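Local coordinates for N-ACETYLMURAMOYL-L-ALANINE AMIDASE CwlV (Paenibacillus polymyxa, PDB 1JWQ), which probably cleaves the amide bond between N-acetylmuramoyl groups and L-alanine in cell-wall peptidoglycan, this chain being its zinc-binding catalytic domain, at residues Met1-Ile6 and Leu71-Phe76; Val67-Lys72 and Arg132-Pro137; Ala88-Glu93 and Gly117-Gly122; Ala113-Leu118 and Gln161-Gln166. All blocks are in the same frame, centred on the assembly; numbering follows the deposited sequence.

Contact 1: Met1-Ile6 and Leu71-Phe76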
loop_
_atom_site.group_PDB
_atom_site.type_symbol
_atom_site.label_atom_id
_atom_site.label_comp_id
_atom_site.label_asym_id
_atom_site.label_seq_id
_atom_site.Cartn_x
_atom_site.Cartn_y
_atom_site.Cartn_z
ATOM N N MET A 1 9.757 -3.667 -20.148
ATOM C CA MET A 1 8.447 -3.534 -19.447
ATOM C C MET A 1 8.516 -2.448 -18.383
ATOM O O MET A 1 9.590 -1.924 -18.084
ATOM C CB MET A 1 8.070 -4.856 -18.772
ATOM C CG MET A 1 7.966 -6.037 -19.710
ATOM S SD MET A 1 7.616 -7.545 -18.799
ATOM C CE MET A 1 9.279 -8.088 -18.378
ATOM N N LYS A 2 7.362 -2.112 -17.818
ATOM C CA LYS A 2 7.305 -1.111 -16.766
ATOM C C LYS A 2 7.435 -1.844 -15.439
ATOM O O LYS A 2 6.770 -2.854 -15.208
ATOM C CB LYS A 2 5.990 -0.330 -16.836
ATOM C CG LYS A 2 5.863 0.497 -18.109
ATOM C CD LYS A 2 4.684 1.454 -18.068
ATOM C CE LYS A 2 4.667 2.332 -19.314
ATOM N NZ LYS A 2 3.595 3.366 -19.266
ATOM N N VAL A 3 8.315 -1.340 -14.582
ATOM C CA VAL A 3 8.566 -1.952 -13.288
ATOM C C VAL A 3 7.695 -1.351 -12.197
ATOM O O VAL A 3 7.609 -0.132 -12.051
ATOM C CB VAL A 3 10.051 -1.800 -12.900
ATOM C CG1 VAL A 3 10.300 -2.370 -11.521
ATOM C CG2 VAL A 3 10.921 -2.508 -13.929
ATOM N N VAL A 4 7.058 -2.229 -11.433
ATOM C CA VAL A 4 6.183 -1.820 -10.344
ATOM C C VAL A 4 6.715 -2.398 -9.042
ATOM O O VAL A 4 6.837 -3.613 -8.904
ATOM C CB VAL A 4 4.750 -2.353 -10.559
ATOM C CG1 VAL A 4 3.847 -1.923 -9.401
ATOM C CG2 VAL A 4 4.207 -1.851 -11.882
ATOM N N VAL A 5 7.041 -1.534 -8.087
ATOM C CA VAL A 5 7.540 -2.021 -6.809
ATOM C C VAL A 5 6.451 -1.862 -5.763
ATOM O O VAL A 5 5.910 -0.776 -5.575
ATOM C CB VAL A 5 8.818 -1.266 -6.369
ATOM C CG1 VAL A 5 9.193 -1.652 -4.936
ATOM C CG2 VAL A 5 9.964 -1.614 -7.307
ATOM N N ILE A 6 6.113 -2.972 -5.117
ATOM C CA ILE A 6 5.093 -2.985 -4.081
ATOM C C ILE A 6 5.816 -3.248 -2.777
ATOM O O ILE A 6 6.520 -4.247 -2.631
ATOM C CB ILE A 6 4.059 -4.097 -4.309
ATOM C CG1 ILE A 6 3.428 -3.947 -5.696
ATOM C CG2 ILE A 6 2.998 -4.044 -3.214
ATOM C CD1 ILE A 6 2.626 -2.679 -5.890
ATOM N N LEU A 71 16.264 -0.790 -9.390
ATOM C CA LEU A 71 15.540 -1.456 -10.469
ATOM C C LEU A 71 14.821 -0.461 -11.377
ATOM O O LEU A 71 14.100 -0.853 -12.302
ATOM C CB LEU A 71 14.536 -2.456 -9.887
ATOM C CG LEU A 71 15.143 -3.523 -8.969
ATOM C CD1 LEU A 71 14.050 -4.495 -8.513
ATOM C CD2 LEU A 71 16.244 -4.270 -9.712
ATOM N N LYS A 72 15.034 0.824 -11.110
ATOM C CA LYS A 72 14.426 1.904 -11.880
ATOM C C LYS A 72 12.918 1.726 -12.003
ATOM O O LYS A 72 12.368 1.721 -13.103
ATOM C CB LYS A 72 15.055 1.981 -13.275
ATOM C CG LYS A 72 16.563 2.184 -13.263
ATOM C CD LYS A 72 17.117 2.382 -14.671
ATOM C CE LYS A 72 16.795 1.205 -15.580
ATOM N NZ LYS A 72 17.324 -0.081 -15.051
ATOM N N ALA A 73 12.250 1.585 -10.865
ATOM C CA ALA A 73 10.805 1.398 -10.864
ATOM C C ALA A 73 10.082 2.562 -11.540
ATOM O O ALA A 73 10.540 3.702 -11.491
ATOM C CB ALA A 73 10.305 1.236 -9.427
ATOM N N ASN A 74 8.959 2.263 -12.182
ATOM C CA ASN A 74 8.163 3.294 -12.828
ATOM C C ASN A 74 7.234 3.873 -11.767
ATOM O O ASN A 74 6.858 5.043 -11.820
ATOM C CB ASN A 74 7.364 2.707 -13.991
ATOM C CG ASN A 74 8.248 2.315 -15.161
ATOM O OD1 ASN A 74 8.995 1.338 -15.093
ATOM N ND2 ASN A 74 8.178 3.088 -16.236
ATOM N N VAL A 75 6.862 3.034 -10.805
ATOM C CA VAL A 75 6.021 3.465 -9.693
ATOM C C VAL A 75 6.377 2.669 -8.451
ATOM O O VAL A 75 6.921 1.567 -8.533
ATOM C CB VAL A 75 4.511 3.273 -9.967
ATOM C CG1 VAL A 75 4.079 4.148 -11.130
ATOM C CG2 VAL A 75 4.205 1.806 -10.237
ATOM N N PHE A 76 6.059 3.242 -7.298
ATOM C CA PHE A 76 6.323 2.614 -6.017
ATOM C C PHE A 76 5.067 2.768 -5.170
ATOM O O PHE A 76 4.513 3.857 -5.062
ATOM C CB PHE A 76 7.517 3.303 -5.351
ATOM C CG PHE A 76 7.853 2.779 -3.982
ATOM C CD1 PHE A 76 7.259 3.327 -2.849
ATOM C CD2 PHE A 76 8.794 1.763 -3.822
ATOM C CE1 PHE A 76 7.601 2.877 -1.573
ATOM C CE2 PHE A 76 9.144 1.302 -2.553
ATOM C CZ PHE A 76 8.545 1.863 -1.425
#

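Contact 2: Val67-Lys72 and Arg132-Pro137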
loop_
_atom_site.group_PDB
_atom_site.type_symbol
_atom_site.label_atom_id
_atom_site.label_comp_id
_atom_site.label_asym_id
_atom_site.label_seq_id
_atom_site.Cartn_x
_atom_site.Cartn_y
_atom_site.Cartn_z
ATOM N N VAL A 67 15.788 -0.619 -3.522
ATOM C CA VAL A 67 15.304 -1.573 -4.512
ATOM C C VAL A 67 14.604 -0.828 -5.643
ATOM O O VAL A 67 14.859 -1.076 -6.822
ATOM C CB VAL A 67 14.295 -2.566 -3.894
ATOM C CG1 VAL A 67 13.707 -3.457 -4.981
ATOM C CG2 VAL A 67 14.980 -3.403 -2.830
ATOM N N ALA A 68 13.712 0.083 -5.276
ATOM C CA ALA A 68 12.976 0.858 -6.259
ATOM C C ALA A 68 13.924 1.669 -7.135
ATOM O O ALA A 68 13.774 1.696 -8.352
ATOM C CB ALA A 68 11.979 1.782 -5.562
ATOM N N GLU A 69 14.908 2.319 -6.521
ATOM C CA GLU A 69 15.854 3.125 -7.288
ATOM C C GLU A 69 16.740 2.276 -8.189
ATOM O O GLU A 69 16.909 2.578 -9.371
ATOM C CB GLU A 69 16.727 3.961 -6.353
ATOM C CG GLU A 69 15.931 4.941 -5.511
ATOM C CD GLU A 69 15.053 5.835 -6.361
ATOM O OE1 GLU A 69 13.857 5.983 -6.033
ATOM O OE2 GLU A 69 15.560 6.390 -7.359
ATOM N N ASN A 70 17.300 1.212 -7.626
ATOM C CA ASN A 70 18.184 0.333 -8.383
ATOM C C ASN A 70 17.507 -0.353 -9.569
ATOM O O ASN A 70 18.106 -0.484 -10.634
ATOM C CB ASN A 70 18.806 -0.710 -7.451
ATOM C CG ASN A 70 19.683 -1.705 -8.194
ATOM O OD1 ASN A 70 19.266 -2.830 -8.465
ATOM N ND2 ASN A 70 20.899 -1.286 -8.540
ATOM N N LEU A 71 16.264 -0.790 -9.390
ATOM C CA LEU A 71 15.540 -1.456 -10.469
ATOM C C LEU A 71 14.821 -0.461 -11.377
ATOM O O LEU A 71 14.100 -0.853 -12.302
ATOM C CB LEU A 71 14.536 -2.456 -9.887
ATOM C CG LEU A 71 15.143 -3.523 -8.969
ATOM C CD1 LEU A 71 14.050 -4.495 -8.513
ATOM C CD2 LEU A 71 16.244 -4.270 -9.712
ATOM N N LYS A 72 15.034 0.824 -11.110
ATOM C CA LYS A 72 14.426 1.904 -11.880
ATOM C C LYS A 72 12.918 1.726 -12.003
ATOM O O LYS A 72 12.368 1.721 -13.103
ATOM C CB LYS A 72 15.055 1.981 -13.275
ATOM C CG LYS A 72 16.563 2.184 -13.263
ATOM C CD LYS A 72 17.117 2.382 -14.671
ATOM C CE LYS A 72 16.795 1.205 -15.580
ATOM N NZ LYS A 72 17.324 -0.081 -15.051
ATOM N N ARG A 132 9.405 9.749 0.040
ATOM C CA ARG A 132 10.200 10.971 -0.032
ATOM C C ARG A 132 11.523 10.748 -0.758
ATOM O O ARG A 132 11.907 11.535 -1.622
ATOM C CB ARG A 132 10.516 11.483 1.372
ATOM C CG ARG A 132 11.489 12.655 1.380
ATOM C CD ARG A 132 11.854 13.069 2.796
ATOM N NE ARG A 132 12.630 12.043 3.488
ATOM C CZ ARG A 132 12.256 11.458 4.622
ATOM N NH1 ARG A 132 11.112 11.793 5.201
ATOM N NH2 ARG A 132 13.032 10.539 5.183
ATOM N N GLU A 133 12.217 9.676 -0.383
ATOM C CA GLU A 133 13.522 9.354 -0.948
ATOM C C GLU A 133 13.479 8.674 -2.309
ATOM O O GLU A 133 14.499 8.587 -2.992
ATOM C CB GLU A 133 14.317 8.509 0.049
ATOM C CG GLU A 133 14.531 9.222 1.381
ATOM C CD GLU A 133 15.265 10.548 1.226
ATOM O OE1 GLU A 133 14.933 11.510 1.953
ATOM O OE2 GLU A 133 16.178 10.627 0.381
ATOM N N THR A 134 12.304 8.194 -2.700
ATOM C CA THR A 134 12.148 7.566 -4.005
ATOM C C THR A 134 12.148 8.685 -5.040
ATOM O O THR A 134 11.830 9.832 -4.715
ATOM C CB THR A 134 10.828 6.783 -4.090
ATOM O OG1 THR A 134 9.855 7.395 -3.235
ATOM C CG2 THR A 134 11.043 5.331 -3.670
ATOM N N THR A 135 12.509 8.359 -6.278
ATOM C CA THR A 135 12.559 9.361 -7.339
ATOM C C THR A 135 11.489 9.171 -8.406
ATOM O O THR A 135 11.362 9.998 -9.307
ATOM C CB THR A 135 13.927 9.371 -8.040
ATOM O OG1 THR A 135 14.131 8.114 -8.698
ATOM C CG2 THR A 135 15.044 9.598 -7.028
ATOM N N MET A 136 10.744 8.072 -8.324
ATOM C CA MET A 136 9.672 7.821 -9.279
ATOM C C MET A 136 8.357 8.077 -8.544
ATOM O O MET A 136 8.352 8.237 -7.321
ATOM C CB MET A 136 9.717 6.369 -9.790
ATOM C CG MET A 136 9.315 5.291 -8.773
ATOM S SD MET A 136 10.495 5.018 -7.425
ATOM C CE MET A 136 12.039 4.701 -8.362
ATOM N N PRO A 137 7.229 8.134 -9.273
ATOM C CA PRO A 137 5.957 8.375 -8.583
ATOM C C PRO A 137 5.804 7.358 -7.463
ATOM O O PRO A 137 5.893 6.154 -7.695
ATOM C CB PRO A 137 4.929 8.199 -9.694
ATOM C CG PRO A 137 5.657 8.751 -10.884
ATOM C CD PRO A 137 7.041 8.124 -10.736
#

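Contact 3: Ala88-Glu93 and Gly117-Gly122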
loop_
_atom_site.group_PDB
_atom_site.type_symbol
_atom_site.label_atom_id
_atom_site.label_comp_id
_atom_site.label_asym_id
_atom_site.label_seq_id
_atom_site.Cartn_x
_atom_site.Cartn_y
_atom_site.Cartn_z
ATOM N N ALA A 88 -12.296 5.253 17.538
ATOM C CA ALA A 88 -13.315 5.793 16.650
ATOM C C ALA A 88 -12.764 6.126 15.264
ATOM O O ALA A 88 -13.492 6.081 14.271
ATOM C CB ALA A 88 -13.935 7.044 17.273
ATOM N N SER A 89 -11.480 6.469 15.202
ATOM C CA SER A 89 -10.855 6.830 13.930
ATOM C C SER A 89 -11.041 5.737 12.886
ATOM O O SER A 89 -10.926 4.551 13.190
ATOM C CB SER A 89 -9.369 7.119 14.144
ATOM O OG SER A 89 -9.205 8.162 15.092
ATOM N N ASN A 90 -11.325 6.145 11.653
ATOM C CA ASN A 90 -11.559 5.186 10.584
ATOM C C ASN A 90 -11.441 5.820 9.207
ATOM O O ASN A 90 -11.605 7.032 9.042
ATOM C CB ASN A 90 -12.965 4.604 10.713
ATOM C CG ASN A 90 -14.044 5.667 10.563
ATOM O OD1 ASN A 90 -14.297 6.449 11.481
ATOM N ND2 ASN A 90 -14.666 5.715 9.393
ATOM N N GLY A 91 -11.165 4.991 8.212
ATOM C CA GLY A 91 -11.069 5.512 6.867
ATOM C C GLY A 91 -9.817 5.141 6.109
ATOM O O GLY A 91 -8.844 4.637 6.667
ATOM N N THR A 92 -9.868 5.420 4.813
ATOM C CA THR A 92 -8.788 5.134 3.882
ATOM C C THR A 92 -8.083 6.425 3.466
ATOM O O THR A 92 -8.735 7.418 3.130
ATOM C CB THR A 92 -9.356 4.448 2.629
ATOM O OG1 THR A 92 -10.005 3.230 3.016
ATOM C CG2 THR A 92 -8.259 4.155 1.636
ATOM N N GLU A 93 -6.749 6.395 3.475
ATOM C CA GLU A 93 -5.946 7.553 3.103
ATOM C C GLU A 93 -4.835 7.168 2.118
ATOM O O GLU A 93 -4.279 6.060 2.190
ATOM C CB GLU A 93 -5.313 8.173 4.356
ATOM C CG GLU A 93 -6.176 8.054 5.613
ATOM C CD GLU A 93 -5.460 8.498 6.884
ATOM O OE1 GLU A 93 -4.210 8.409 6.944
ATOM O OE2 GLU A 93 -6.146 8.926 7.844
ATOM N N GLY A 117 -14.352 0.858 0.393
ATOM C CA GLY A 117 -15.711 1.108 0.836
ATOM C C GLY A 117 -15.731 1.757 2.206
ATOM O O GLY A 117 -16.788 1.904 2.817
ATOM N N LEU A 118 -14.557 2.143 2.695
ATOM C CA LEU A 118 -14.446 2.783 3.999
ATOM C C LEU A 118 -14.519 4.293 3.813
ATOM O O LEU A 118 -14.555 4.785 2.683
ATOM C CB LEU A 118 -13.122 2.399 4.661
ATOM C CG LEU A 118 -12.846 0.893 4.756
ATOM C CD1 LEU A 118 -11.450 0.671 5.327
ATOM C CD2 LEU A 118 -13.900 0.222 5.632
ATOM N N THR A 119 -14.543 5.033 4.914
ATOM C CA THR A 119 -14.623 6.481 4.812
ATOM C C THR A 119 -13.436 7.020 4.028
ATOM O O THR A 119 -12.282 6.729 4.343
ATOM C CB THR A 119 -14.662 7.143 6.194
ATOM O OG1 THR A 119 -15.825 6.694 6.899
ATOM C CG2 THR A 119 -14.713 8.662 6.053
ATOM N N ASP A 120 -13.739 7.802 2.998
ATOM C CA ASP A 120 -12.716 8.387 2.145
ATOM C C ASP A 120 -12.047 9.568 2.830
ATOM O O ASP A 120 -12.605 10.665 2.882
ATOM C CB ASP A 120 -13.345 8.838 0.828
ATOM C CG ASP A 120 -12.342 9.452 -0.119
ATOM O OD1 ASP A 120 -12.750 9.851 -1.226
ATOM O OD2 ASP A 120 -11.149 9.536 0.237
ATOM N N ARG A 121 -10.844 9.345 3.348
ATOM C CA ARG A 121 -10.112 10.405 4.024
ATOM C C ARG A 121 -9.236 11.195 3.050
ATOM O O ARG A 121 -8.458 12.058 3.455
ATOM C CB ARG A 121 -9.272 9.822 5.160
ATOM C CG ARG A 121 -10.091 9.114 6.242
ATOM C CD ARG A 121 -9.164 8.543 7.303
ATOM N NE ARG A 121 -8.402 9.609 7.941
ATOM C CZ ARG A 121 -8.700 10.141 9.120
ATOM N NH1 ARG A 121 -9.747 9.695 9.807
ATOM N NH2 ARG A 121 -7.967 11.138 9.597
ATOM N N GLY A 122 -9.374 10.886 1.763
ATOM C CA GLY A 122 -8.649 11.596 0.725
ATOM C C GLY A 122 -7.163 11.371 0.533
ATOM O O GLY A 122 -6.565 10.446 1.090
HETATM O O HOH W 1 -4.629 10.796 9.029
#

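Contact 4: Ala113-Leu118 and Gln161-Gln166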
loop_
_atom_site.group_PDB
_atom_site.type_symbol
_atom_site.label_atom_id
_atom_site.label_comp_id
_atom_site.label_asym_id
_atom_site.label_seq_id
_atom_site.Cartn_x
_atom_site.Cartn_y
_atom_site.Cartn_z
ATOM N N ALA A 113 -9.579 3.960 -3.246
ATOM C CA ALA A 113 -10.531 4.402 -2.233
ATOM C C ALA A 113 -11.915 3.750 -2.301
ATOM O O ALA A 113 -12.400 3.213 -1.306
ATOM C CB ALA A 113 -10.660 5.927 -2.279
ATOM N N PRO A 114 -12.576 3.793 -3.469
ATOM C CA PRO A 114 -13.907 3.183 -3.577
ATOM C C PRO A 114 -13.891 1.687 -3.281
ATOM O O PRO A 114 -14.877 1.133 -2.799
ATOM C CB PRO A 114 -14.303 3.472 -5.023
ATOM C CG PRO A 114 -13.579 4.752 -5.320
ATOM C CD PRO A 114 -12.223 4.493 -4.715
ATOM N N ALA A 115 -12.766 1.038 -3.569
ATOM C CA ALA A 115 -12.639 -0.396 -3.336
ATOM C C ALA A 115 -12.683 -0.774 -1.857
ATOM O O ALA A 115 -13.179 -1.841 -1.510
ATOM C CB ALA A 115 -11.354 -0.924 -3.980
ATOM N N THR A 116 -12.162 0.080 -0.980
ATOM C CA THR A 116 -12.192 -0.240 0.445
ATOM C C THR A 116 -13.608 -0.072 0.985
ATOM O O THR A 116 -14.017 -0.769 1.915
ATOM C CB THR A 116 -11.254 0.664 1.276
ATOM O OG1 THR A 116 -11.799 1.986 1.357
ATOM C CG2 THR A 116 -9.867 0.721 0.644
ATOM N N GLY A 117 -14.352 0.858 0.393
ATOM C CA GLY A 117 -15.711 1.108 0.836
ATOM C C GLY A 117 -15.731 1.757 2.206
ATOM O O GLY A 117 -16.788 1.904 2.817
ATOM N N LEU A 118 -14.557 2.143 2.695
ATOM C CA LEU A 118 -14.446 2.783 3.999
ATOM C C LEU A 118 -14.519 4.293 3.813
ATOM O O LEU A 118 -14.555 4.785 2.683
ATOM C CB LEU A 118 -13.122 2.399 4.661
ATOM C CG LEU A 118 -12.846 0.893 4.756
ATOM C CD1 LEU A 118 -11.450 0.671 5.327
ATOM C CD2 LEU A 118 -13.900 0.222 5.632
ATOM N N GLN A 161 -9.947 -7.759 1.220
ATOM C CA GLN A 161 -8.587 -7.706 0.692
ATOM C C GLN A 161 -8.542 -7.910 -0.815
ATOM O O GLN A 161 -7.856 -7.179 -1.525
ATOM C CB GLN A 161 -7.707 -8.753 1.380
ATOM C CG GLN A 161 -7.657 -8.605 2.891
ATOM C CD GLN A 161 -6.596 -9.471 3.541
ATOM O OE1 GLN A 161 -6.059 -10.389 2.921
ATOM N NE2 GLN A 161 -6.300 -9.192 4.807
ATOM N N ASN A 162 -9.275 -8.901 -1.307
ATOM C CA ASN A 162 -9.283 -9.170 -2.739
ATOM C C ASN A 162 -9.828 -7.998 -3.538
ATOM O O ASN A 162 -9.297 -7.654 -4.592
ATOM C CB ASN A 162 -10.098 -10.430 -3.037
ATOM C CG ASN A 162 -9.408 -11.687 -2.553
ATOM O OD1 ASN A 162 -8.196 -11.839 -2.715
ATOM N ND2 ASN A 162 -10.175 -12.603 -1.968
ATOM N N ARG A 163 -10.889 -7.388 -3.027
ATOM C CA ARG A 163 -11.520 -6.254 -3.684
ATOM C C ARG A 163 -10.571 -5.054 -3.707
ATOM O O ARG A 163 -10.411 -4.383 -4.730
ATOM C CB ARG A 163 -12.799 -5.888 -2.936
ATOM C CG ARG A 163 -13.590 -4.777 -3.573
ATOM C CD ARG A 163 -14.465 -4.114 -2.538
ATOM N NE ARG A 163 -15.048 -5.074 -1.606
ATOM C CZ ARG A 163 -15.337 -4.785 -0.343
ATOM N NH1 ARG A 163 -15.086 -3.570 0.129
ATOM N NH2 ARG A 163 -15.901 -5.697 0.437
ATOM N N VAL A 164 -9.941 -4.797 -2.568
ATOM C CA VAL A 164 -9.013 -3.682 -2.434
ATOM C C VAL A 164 -7.752 -3.920 -3.252
ATOM O O VAL A 164 -7.226 -2.996 -3.867
ATOM C CB VAL A 164 -8.647 -3.459 -0.953
ATOM C CG1 VAL A 164 -7.571 -2.388 -0.828
ATOM C CG2 VAL A 164 -9.893 -3.037 -0.182
ATOM N N ALA A 165 -7.277 -5.163 -3.265
ATOM C CA ALA A 165 -6.086 -5.505 -4.031
ATOM C C ALA A 165 -6.342 -5.215 -5.503
ATOM O O ALA A 165 -5.455 -4.752 -6.222
ATOM C CB ALA A 165 -5.732 -6.981 -3.837
ATOM N N GLN A 166 -7.559 -5.494 -5.957
ATOM C CA GLN A 166 -7.891 -5.237 -7.352
ATOM C C GLN A 166 -7.918 -3.736 -7.595
ATOM O O GLN A 166 -7.496 -3.264 -8.649
ATOM C CB GLN A 166 -9.251 -5.835 -7.715
ATOM C CG GLN A 166 -9.620 -5.635 -9.181
ATOM C CD GLN A 166 -8.676 -6.361 -10.128
ATOM O OE1 GLN A 166 -8.546 -7.586 -10.078
ATOM N NE2 GLN A 166 -8.013 -5.607 -10.998
#

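Contact 1: Met1-Ile6 and Leu71-Phe76
V5 and V75 join two parallel strands, 2-8 and 75-82, in the mixed sheet of this open alpha-beta-alpha fold. The backbone bonds come first. V5 N gives its hydrogen to V75 O at 3.1 Å and almost straight, 175° at the hydrogen. Further back, V3 O faces the turn that leads into the second strand: it takes N74 N at 2.8 Å, with V75 N as a weak second donor. The other edge of strand 2-8 is occupied as well, because V4 bonds there to E48 and V50 of strand 47-51.

Apolar packing splits between the two faces of the sheet. On one, V4 and V75 run side by side, V4 CG1 lying 3.8 Å from V75 CG2, and I172, L176 and L41 of the helices cover V4. On the other, V5 sends its methyls to different neighbours. CG1, anti to the backbone N (chi1 172°), comes 3.6 Å from CD2 of the F76 ring, approaching it obliquely, while V5 CG2 meets A73 CB at the same separation. M136 packs on both A73 and F76 there.

One side chain takes the part of a backbone acceptor. N74 turns its amide toward the start of strand 2-8, crossing K2 at about a right angle, and its OD1 accepts V3 N at 2.8 Å, with the donor standing 42° out of the amide's carbonyl plane.

Contact 2: Val67-Lys72 and Arg132-Pro137
E69 reaches from the last turn of helix 61-70 to the loop residue T135 and holds it with both carboxylate oxygens. OE2 accepts T135 OG1 at 2.6 Å through its syn lone pair. OE1 takes the backbone T135 N at 2.7 Å, also from the syn side but 30° out of the carboxylate plane. A bend at chi2 (-54°) brings the acid round to this position.

On the buried side, toward A68, the packing is close. M136 folds back at chi2 and chi3, so that its methyl CE lies 3.5 Å from A68 O and close to E69 OE1, while its SD rests 4.0 Å from A68 CB. T134 CG2 reaches the same alanine, and F76 of strand 75-82 packs against A68, T134 and M136 alike. The helix ends here in a Schellman motif, K72 N bonding back to E69 O at 3.1 Å; the loop it meets leads from helix 129-132 into strand 138-145.

The E69-T135 pair lies toward solvent yet is firmly bonded; the thin part is E133, which hardly meets 67-72, though its side chain packs on V65 one turn earlier. E133 OE1 takes R132 NE in a salt bridge of 2.8 Å in the guanidinium plane.

Contact 3: Ala88-Glu93 and Gly117-Gly122
R121 leaves its strand with CG beside the backbone N (chi1 -61°), runs straight through chi2 and then turns sharply at chi3 (61°), which lays its guanidinium alongside E93, with one edge turned to N90 O. E93 points the same way as the arginine, extended beyond CG, with the two flat groups turned 43° apart. They form a salt bridge, but the modelled OE2-NE separation is too short for its detail to be trusted. The carboxylate has further partners in the hydroxyls of Y95 and Y145. At the guanidinium edge, in its plane, R121 NH1 makes a weak bond of 3.3 Å to N90 O. The arginine's CG passes 3.8 Å from CA of G91.

Strands 92-96 and 120-125, parallel and at one border of the sheet, are the two strands of a beta-alpha-beta unit whose helix is 102-116. T92 ties them with both backbone groups: T92 N donates to T119 O at 2.8 Å, nearly along the C=O axis, and T92 O receives R121 N at 2.9 Å. On its side chain, OG1 sits 3.6 Å from L118 CB and bonds to V143 O and T116 OG1. Past the bridge, D120 OD2 accepts G122 N at 2.7 Å, an Asx turn, and also meets H109 NE2.

Contact 4: Ala113-Leu118 and Gln161-Gln166
A115 sits directly against V164, their CA atoms only 5.0 Å apart, so two helices come very near each other at this point. The alanine has more of its surface buried here than any other residue of the pair. Its CB methyl rests on backbone rather than on side chains, 3.7 Å from R163 O and 3.9 Å from V164 CA.

V164 adds the apolar half. Its CG2, the branch beside the backbone N, lies 3.7 Å from T116 CA and 3.8 Å from T116 CG2, the two side chains crossing at a slant, and F160 packs on T116 as well.

The helices concerned are 102-116, at its C-terminal end, and 158-176, near its start; they are neighbours in a helical layer of the alpha-beta-alpha sandwich. G117, with positive phi, takes the chain out of the first one. An ST turn marks the exit: T116 OG1 accepts L118 N at 3.1 Å while it donates to A113 O at 3.0 Å, in the carbonyl plane. That hydroxyl is bonded to T92 OG1 too, which fastens the helix end to the sheet.

R163 supplies the polar half. Its CG stands anti to the backbone N (chi1 -176°), and a bend at chi3 (-39°) turns the guanidinium along the helix end, edge on to the carbonyls of A115 and T116. NH1 donates to A115 O at 3.1 Å, though that oxygen's place is less sure. The arginine's charge beside the C-terminal end of helix 102-116 probably interacts favourably with its dipole.

Overall arrangement
From the N terminus, contact 1 closes the first long loop, bringing strand 2-8 beside strand 75-82 after 64 intervening residues. Contact 2 opens on the stretch where contact 1 ends, sharing L71 and K72, and ties the end of helix 61-70 to the loop before strand 138-145; the two touch, A68 O probably accepting A73 N. Contact 3 falls wholly within the span of contact 2 and closes a beta-alpha-beta unit across the chain's centre from it. Contact 4 crosses contact 2, since 113-118 lies inside that span and 161-166 beyond it. It shares G117 and L118 with contact 3 and joins the unit's helix to helix 158-176.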